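Local coordinates for protein poly-beta-1,6-N-acetyl-D-glucosamine N-deacetylase (Aggregatibacter actinomycetemcomitans, PDB 4U10) that probably removes acetyl groups from the N-acetylglucosamine units of poly-beta-1,6-N-acetyl-D-glucosamine by hydrolysis, this chain being the polysaccharide deacetylase domain of a longer, metal-binding protein, at residues P167-N171 / N172-S176; Q212-D215 / V216-D219; I237-I240 / G241-Y244. One frame throughout, in Å; residues are numbered along the deposited sequence.

Contact 1 of 3, residues P167-N171 / N172-S176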
loop_
_atom_site.group_PDB
_atom_site.type_symbol
_atom_site.label_atom_id
_atom_site.label_comp_id
_atom_site.label_asym_id
_atom_site.label_seq_id
_atom_site.Cartn_x
_atom_site.Cartn_y
_atom_site.Cartn_z
ATOM N N PRO A 167 -21.738 0.132 -0.547
ATOM C CA PRO A 167 -22.597 -0.464 0.435
ATOM C C PRO A 167 -22.883 -1.925 0.060
ATOM O O PRO A 167 -23.104 -2.248 -1.098
ATOM C CB PRO A 167 -23.871 0.381 0.367
ATOM C CG PRO A 167 -23.485 1.663 -0.326
ATOM C CD PRO A 167 -22.476 1.152 -1.332
ATOM N N GLU A 168 -22.831 -2.778 1.062
ATOM C CA GLU A 168 -23.122 -4.153 0.981
ATOM C C GLU A 168 -24.620 -4.485 0.879
ATOM O O GLU A 168 -25.446 -3.895 1.544
ATOM C CB GLU A 168 -22.562 -4.807 2.221
ATOM C CG GLU A 168 -22.451 -6.297 2.069
ATOM C CD GLU A 168 -21.793 -6.983 3.263
ATOM O OE1 GLU A 168 -21.567 -6.387 4.364
ATOM O OE2 GLU A 168 -21.436 -8.119 3.043
ATOM N N TYR A 169 -24.891 -5.471 0.048
ATOM C CA TYR A 169 -26.171 -6.065 -0.105
ATOM C C TYR A 169 -26.111 -7.443 0.536
ATOM O O TYR A 169 -25.422 -8.300 0.049
ATOM C CB TYR A 169 -26.497 -6.212 -1.586
ATOM C CG TYR A 169 -27.910 -6.655 -1.781
ATOM C CD1 TYR A 169 -28.957 -5.715 -1.843
ATOM C CD2 TYR A 169 -28.222 -7.992 -1.867
ATOM C CE1 TYR A 169 -30.289 -6.114 -1.984
ATOM C CE2 TYR A 169 -29.552 -8.420 -1.987
ATOM C CZ TYR A 169 -30.573 -7.469 -2.055
ATOM O OH TYR A 169 -31.871 -7.884 -2.234
ATOM N N LYS A 170 -26.775 -7.593 1.660
ATOM C CA LYS A 170 -26.869 -8.864 2.409
ATOM C C LYS A 170 -28.198 -8.827 3.143
ATOM O O LYS A 170 -28.781 -7.739 3.378
ATOM C CB LYS A 170 -25.711 -9.021 3.390
ATOM C CG LYS A 170 -25.636 -7.903 4.381
ATOM C CD LYS A 170 -24.555 -8.110 5.419
ATOM C CE LYS A 170 -24.610 -6.930 6.355
ATOM N NZ LYS A 170 -24.508 -5.598 5.714
ATOM N N ASN A 171 -28.672 -10.010 3.509
ATOM C CA ASN A 171 -29.993 -10.170 4.126
ATOM C C ASN A 171 -31.068 -9.535 3.249
ATOM O O ASN A 171 -31.980 -8.911 3.741
ATOM C CB ASN A 171 -30.012 -9.547 5.508
ATOM C CG ASN A 171 -28.928 -10.078 6.434
ATOM O OD1 ASN A 171 -28.551 -11.270 6.432
ATOM N ND2 ASN A 171 -28.440 -9.194 7.259
ATOM N N ASN A 172 -30.899 -9.642 1.939
ATOM C CA ASN A 172 -31.822 -9.107 0.950
ATOM C C ASN A 172 -32.038 -7.585 1.052
ATOM O O ASN A 172 -33.115 -7.076 0.787
ATOM C CB ASN A 172 -33.139 -9.904 0.985
ATOM C CG ASN A 172 -32.971 -11.326 0.448
ATOM O OD1 ASN A 172 -33.245 -12.302 1.145
ATOM N ND2 ASN A 172 -32.505 -11.443 -0.799
ATOM N N ARG A 173 -30.988 -6.849 1.427
ATOM C CA ARG A 173 -31.081 -5.397 1.424
ATOM C C ARG A 173 -29.749 -4.731 1.345
ATOM O O ARG A 173 -28.718 -5.367 1.668
ATOM C CB ARG A 173 -31.746 -4.883 2.698
ATOM C CG ARG A 173 -30.829 -4.773 3.888
ATOM C CD ARG A 173 -31.429 -3.875 4.921
ATOM N NE ARG A 173 -32.612 -4.490 5.504
ATOM C CZ ARG A 173 -33.343 -3.934 6.478
ATOM N NH1 ARG A 173 -33.022 -2.750 6.982
ATOM N NH2 ARG A 173 -34.407 -4.590 6.950
ATOM N N TYR A 174 -29.807 -3.443 0.968
ATOM C CA TYR A 174 -28.615 -2.577 0.980
ATOM C C TYR A 174 -28.385 -1.963 2.356
ATOM O O TYR A 174 -29.297 -1.549 3.076
ATOM C CB TYR A 174 -28.701 -1.448 -0.085
ATOM C CG TYR A 174 -28.752 -1.909 -1.500
ATOM C CD1 TYR A 174 -27.603 -2.086 -2.220
ATOM C CD2 TYR A 174 -29.975 -2.166 -2.147
ATOM C CE1 TYR A 174 -27.642 -2.514 -3.525
ATOM C CE2 TYR A 174 -30.013 -2.624 -3.449
ATOM C CZ TYR A 174 -28.854 -2.774 -4.153
ATOM O OH TYR A 174 -28.821 -3.188 -5.480
ATOM N N GLU A 175 -27.120 -1.938 2.748
ATOM C CA GLU A 175 -26.696 -1.121 3.877
ATOM C C GLU A 175 -27.228 0.270 3.824
ATOM O O GLU A 175 -27.196 0.882 2.804
ATOM C CB GLU A 175 -25.165 -0.951 3.843
ATOM C CG GLU A 175 -24.433 -2.043 4.571
ATOM C CD GLU A 175 -22.936 -1.821 4.561
ATOM O OE1 GLU A 175 -22.399 -1.276 3.563
ATOM O OE2 GLU A 175 -22.357 -2.142 5.604
ATOM N N SER A 176 -27.561 0.841 4.950
ATOM C CA SER A 176 -27.874 2.251 4.951
ATOM C C SER A 176 -26.574 3.042 4.829
ATOM O O SER A 176 -25.496 2.487 4.964
ATOM C CB SER A 176 -28.632 2.613 6.201
ATOM O OG SER A 176 -27.852 2.425 7.328
HETATM O O HOH W 1 -27.018 -4.957 3.881
HETATM O O HOH W 2 -22.987 -3.596 7.554
HETATM O O HOH W 3 -33.783 -7.007 4.000
#
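Y169 and Y174 meet in a T-shaped stack, with an edge of the Y169 ring directed at a face of Y174. The evidence is that Y169 CD1 stands 3.5 Å above the Y174 plane, over its centre, with the two planes at 70°. Y169 reaches this place because its CG is anti to the backbone N (chi1 -172°), which also carries one of its faces over the backbone N of R173, offset toward the rim.

At the open end of the hairpin E175 grips both polar backbone atoms of E168. Its own N donates to E168 O at 2.8 Å, nearly straight on to the carbonyl, while E175 OE1 takes the N-H of E168 at 2.9 Å from above the carboxylate plane. That oxygen also has R183 as a salt-bridge partner, so the carboxylate is fixed by a backbone N-H and a guanidinium together.

Beyond this, the extended K170 chain turns at its last torsion and brings NZ to E168 OE1, a salt bridge of 3.3 Å whose hydrogen bond is weak. Its distance to E175 OE2 is longer, 4.1 Å, and water 2 bridges the two. Such a lysine between two carboxylates would probably ease their mutual repulsion.

The frame behind these groups is a beta hairpin with a two-residue loop, N171 and N172, whose positive phi and psi are those of a type I' turn. K170 and R173 form the hydrogen-bonded pair, K170 N to R173 O at 3.0 Å and R173 N to K170 O at 3.1 Å. Water 3 ties N171 O to R173 NE.

Y169 pairs by its backbone with R153 of strand 151-153, and both tyrosines rest on P156. P167 and E175 touch Y180 of helix 177-199, whose N-cap is S176.

Contact 2 of 3, residues Q212-D215 / V216-D219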
loop_
_atom_site.group_PDB
_atom_site.type_symbol
_atom_site.label_atom_id
_atom_site.label_comp_id
_atom_site.label_asym_id
_atom_site.label_seq_id
_atom_site.Cartn_x
_atom_site.Cartn_y
_atom_site.Cartn_z
ATOM N N GLN A 212 -8.921 1.914 -5.146
ATOM C CA GLN A 212 -10.259 2.425 -5.209
ATOM C C GLN A 212 -10.713 3.040 -3.878
ATOM O O GLN A 212 -10.622 2.423 -2.820
ATOM C CB GLN A 212 -11.252 1.340 -5.639
ATOM C CG GLN A 212 -10.930 0.733 -7.022
ATOM C CD GLN A 212 -10.913 1.810 -8.123
ATOM O OE1 GLN A 212 -9.981 1.832 -8.987
ATOM N NE2 GLN A 212 -11.875 2.744 -8.069
ATOM N N PHE A 213 -11.354 4.188 -4.006
ATOM C CA PHE A 213 -11.794 4.979 -2.856
ATOM C C PHE A 213 -12.949 5.884 -3.233
ATOM O O PHE A 213 -13.351 5.937 -4.380
ATOM C CB PHE A 213 -10.595 5.779 -2.323
ATOM C CG PHE A 213 -10.147 6.909 -3.202
ATOM C CD1 PHE A 213 -9.299 6.697 -4.270
ATOM C CD2 PHE A 213 -10.541 8.205 -2.918
ATOM C CE1 PHE A 213 -8.938 7.747 -5.090
ATOM C CE2 PHE A 213 -10.166 9.259 -3.718
ATOM C CZ PHE A 213 -9.359 9.029 -4.812
ATOM N N ASN A 214 -13.460 6.603 -2.253
ATOM C CA ASN A 214 -14.470 7.590 -2.465
ATOM C C ASN A 214 -14.479 8.559 -1.304
ATOM O O ASN A 214 -13.625 8.502 -0.413
ATOM C CB ASN A 214 -15.861 6.920 -2.720
ATOM C CG ASN A 214 -16.416 6.244 -1.479
ATOM O OD1 ASN A 214 -16.114 6.628 -0.387
ATOM N ND2 ASN A 214 -17.213 5.243 -1.667
ATOM N N ASP A 215 -15.420 9.491 -1.321
ATOM C CA ASP A 215 -15.544 10.495 -0.273
ATOM C C ASP A 215 -15.868 9.936 1.093
ATOM O O ASP A 215 -15.369 10.451 2.104
ATOM C CB ASP A 215 -16.571 11.627 -0.657
ATOM C CG ASP A 215 -17.947 11.115 -1.019
ATOM O OD1 ASP A 215 -18.125 9.997 -1.590
ATOM O OD2 ASP A 215 -18.869 11.885 -0.741
ATOM N N VAL A 216 -16.644 8.872 1.159
ATOM C CA VAL A 216 -16.968 8.338 2.478
ATOM C C VAL A 216 -15.708 7.692 3.102
ATOM O O VAL A 216 -15.379 7.865 4.274
ATOM C CB VAL A 216 -18.159 7.356 2.378
ATOM C CG1 VAL A 216 -18.406 6.603 3.691
ATOM C CG2 VAL A 216 -19.425 8.122 1.990
ATOM N N ALA A 217 -15.000 6.934 2.291
ATOM C CA ALA A 217 -13.779 6.283 2.726
ATOM C C ALA A 217 -12.783 7.344 3.150
ATOM O O ALA A 217 -12.099 7.192 4.144
ATOM C CB ALA A 217 -13.220 5.451 1.597
ATOM N N ILE A 218 -12.696 8.444 2.410
ATOM C CA ILE A 218 -11.701 9.477 2.733
ATOM C C ILE A 218 -11.981 10.034 4.101
ATOM O O ILE A 218 -11.071 10.222 4.908
ATOM C CB ILE A 218 -11.725 10.661 1.705
ATOM C CG1 ILE A 218 -10.902 10.300 0.478
ATOM C CG2 ILE A 218 -11.093 11.881 2.320
ATOM C CD1 ILE A 218 -11.109 11.230 -0.701
ATOM N N ASP A 219 -13.235 10.324 4.375
ATOM C CA ASP A 219 -13.591 10.945 5.640
ATOM C C ASP A 219 -13.462 9.937 6.812
ATOM O O ASP A 219 -13.093 10.310 7.915
ATOM C CB ASP A 219 -14.990 11.518 5.601
ATOM C CG ASP A 219 -15.358 12.257 6.923
ATOM O OD1 ASP A 219 -14.733 13.301 7.185
ATOM O OD2 ASP A 219 -16.202 11.732 7.708
#
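The F213 ring meets I218 at its edge: I218 CD1 lies near the ring plane, 3.7 Å from F213 CE2. The other ring neighbours are aromatic and come from elsewhere in the chain, with W208 stacked on F213, Y244 meeting it edge-to-face and H229 standing at an inclined angle to it.

The second flat group, the N214 carboxamide, divides its two ends between separate tasks. OD1 accepts from A217 N at 2.9 Å, with an N-H...O angle of 173° and the donor almost in line with the C=O bond. The same oxygen is 2.8 Å from V216 N, but there the angle of 119° makes the bond a weak one. ND2 donates in the other direction, to Y180 OH, so the amide is held at both ends and its rotation is defined. The side chain can fold back in this way because chi1 is 69°, with CG between the backbone N and the carbonyl carbon.

This is an asparagine N-cap, closing the amino end of helix 215-222. The regular i to i+4 pattern starts at once, I218 N to N214 O at 3.0 Å and D219 N to D215 O at 3.1 Å. I218 CG1 also packs over N214 O, at 3.4 Å.

One flank of the helix lies on helix 177-199, where V216 touches K177, K181 and L184, A217 touches L184, and D219 OD2 forms a salt bridge with K181. The capping loop follows strand 205-207; A217 touches W208 in it and V164 in a separate, earlier loop.

Contact 3 of 3, residues I237-I240 / G241-Y244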
loop_
_atom_site.group_PDB
_atom_site.type_symbol
_atom_site.label_atom_id
_atom_site.label_comp_id
_atom_site.label_asym_id
_atom_site.label_seq_id
_atom_site.Cartn_x
_atom_site.Cartn_y
_atom_site.Cartn_z
ATOM N N ILE A 237 1.002 13.825 -10.678
ATOM C CA ILE A 237 1.886 14.692 -9.926
ATOM C C ILE A 237 1.307 15.022 -8.526
ATOM O O ILE A 237 0.108 15.303 -8.343
ATOM C CB ILE A 237 2.267 15.964 -10.730
ATOM C CG1 ILE A 237 1.283 17.089 -10.473
ATOM C CG2 ILE A 237 2.398 15.654 -12.224
ATOM C CD1 ILE A 237 1.642 17.905 -9.239
ATOM N N ASN A 238 2.175 14.981 -7.525
ATOM C CA ASN A 238 1.774 15.241 -6.184
ATOM C C ASN A 238 2.578 16.450 -5.755
ATOM O O ASN A 238 3.742 16.530 -6.105
ATOM C CB ASN A 238 2.108 14.012 -5.328
ATOM C CG ASN A 238 1.457 12.728 -5.852
ATOM O OD1 ASN A 238 0.254 12.670 -5.970
ATOM N ND2 ASN A 238 2.245 11.714 -6.136
ATOM N N LYS A 239 1.973 17.408 -5.057
ATOM C CA LYS A 239 2.709 18.565 -4.545
ATOM C C LYS A 239 2.843 18.362 -3.072
ATOM O O LYS A 239 2.023 17.728 -2.450
ATOM C CB LYS A 239 1.943 19.870 -4.784
ATOM C CG LYS A 239 1.844 20.272 -6.239
ATOM C CD LYS A 239 1.608 21.777 -6.435
ATOM C CE LYS A 239 2.340 22.277 -7.683
ATOM N NZ LYS A 239 2.073 21.414 -8.879
ATOM N N ILE A 240 3.888 18.931 -2.502
ATOM C CA ILE A 240 4.067 18.952 -1.082
ATOM C C ILE A 240 2.800 19.500 -0.469
ATOM O O ILE A 240 2.330 20.557 -0.889
ATOM C CB ILE A 240 5.261 19.858 -0.660
ATOM C CG1 ILE A 240 6.576 19.397 -1.304
ATOM C CG2 ILE A 240 5.422 19.840 0.829
ATOM C CD1 ILE A 240 6.722 17.917 -1.500
ATOM N N GLY A 241 2.258 18.780 0.499
ATOM C CA GLY A 241 1.036 19.145 1.174
ATOM C C GLY A 241 -0.216 18.432 0.699
ATOM O O GLY A 241 -1.205 18.448 1.426
ATOM N N ASP A 242 -0.206 17.853 -0.508
ATOM C CA ASP A 242 -1.388 17.141 -1.058
ATOM C C ASP A 242 -1.820 16.021 -0.129
ATOM O O ASP A 242 -0.972 15.323 0.428
ATOM C CB ASP A 242 -1.097 16.560 -2.438
ATOM C CG ASP A 242 -1.069 17.632 -3.524
ATOM O OD1 ASP A 242 -1.356 18.809 -3.207
ATOM O OD2 ASP A 242 -0.755 17.298 -4.670
ATOM N N ARG A 243 -3.128 15.906 0.065
ATOM C CA ARG A 243 -3.759 14.807 0.774
ATOM C C ARG A 243 -3.915 13.583 -0.136
ATOM O O ARG A 243 -3.600 12.453 0.253
ATOM C CB ARG A 243 -5.138 15.248 1.258
ATOM C CG ARG A 243 -5.108 16.382 2.282
ATOM C CD ARG A 243 -6.478 17.116 2.297
ATOM N NE ARG A 243 -6.801 17.791 3.567
ATOM C CZ ARG A 243 -6.130 18.817 4.105
ATOM N NH1 ARG A 243 -5.044 19.354 3.521
ATOM N NH2 ARG A 243 -6.557 19.308 5.265
ATOM N N TYR A 244 -4.375 13.834 -1.359
ATOM C CA TYR A 244 -4.629 12.787 -2.394
ATOM C C TYR A 244 -3.341 12.509 -3.152
ATOM O O TYR A 244 -2.870 13.371 -3.897
ATOM C CB TYR A 244 -5.714 13.311 -3.356
ATOM C CG TYR A 244 -6.100 12.497 -4.586
ATOM C CD1 TYR A 244 -5.703 11.163 -4.781
ATOM C CD2 TYR A 244 -6.911 13.067 -5.541
ATOM C CE1 TYR A 244 -6.088 10.474 -5.923
ATOM C CE2 TYR A 244 -7.319 12.386 -6.666
ATOM C CZ TYR A 244 -6.913 11.096 -6.859
ATOM O OH TYR A 244 -7.368 10.470 -8.004
HETATM O O HOH W 4 -0.453 20.908 -1.532
#
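D242 OD2 is gripped by two donors. K239 N reaches it at 2.8 Å with a nearly straight N-H...O angle of 175°, arriving from well above the carboxylate plane, and K235 NZ adds a salt bridge. Since one of these partners is a backbone N-H and the other a lysine, the carboxylate is probably kept charged. The other oxygen, D242 OD1, accepts a hydrogen bond from water 4 at 2.8 Å, and that water also donates to I240 O at 2.9 Å. D242 CG is anti to its own carbonyl carbon (chi1 -75°), a setting that turns the acid back toward K239; K239 CB then packs against OD2 at 3.7 Å.

The backbone beneath is a type II beta turn from K239 to D242, closed by D242 N donating to K239 O at 3.0 Å. G241 holds the third position with a positive phi of 100°, where a beta-carbon would run into I240 O.

The turn leaves strand 238-239, which pairs antiparallel with strand 3-13 in the central sheet of the deacetylase fold. N238 ND2 bonds to Y4 O on that neighbour, whereas N238 OD1 accepts from G246 N. Just past the strand, I240 packs on A57 and E58 of helix 51-58.

The three contacts follow one another along the chain without interleaving. Contacts 1 and 2 have centres about 19 Å apart and do not touch, yet helix 177-199 joins them: Y180 packs against P167 and E175 and also bonds to N214. Contacts 2 and 3, with centres about 17 Å apart, meet directly where F213 CZ lies 3.7 Å from Y244 CE1, and H229 packs against both rings. This aromatic group is the part nearest the metals, the F213 side chain being about 11 Å from a bound zinc ion and about 10 Å from H144, a zinc ligand with D75 and H149. Contact 1, about 35 Å from contact 3 between centres, lies away from these sites.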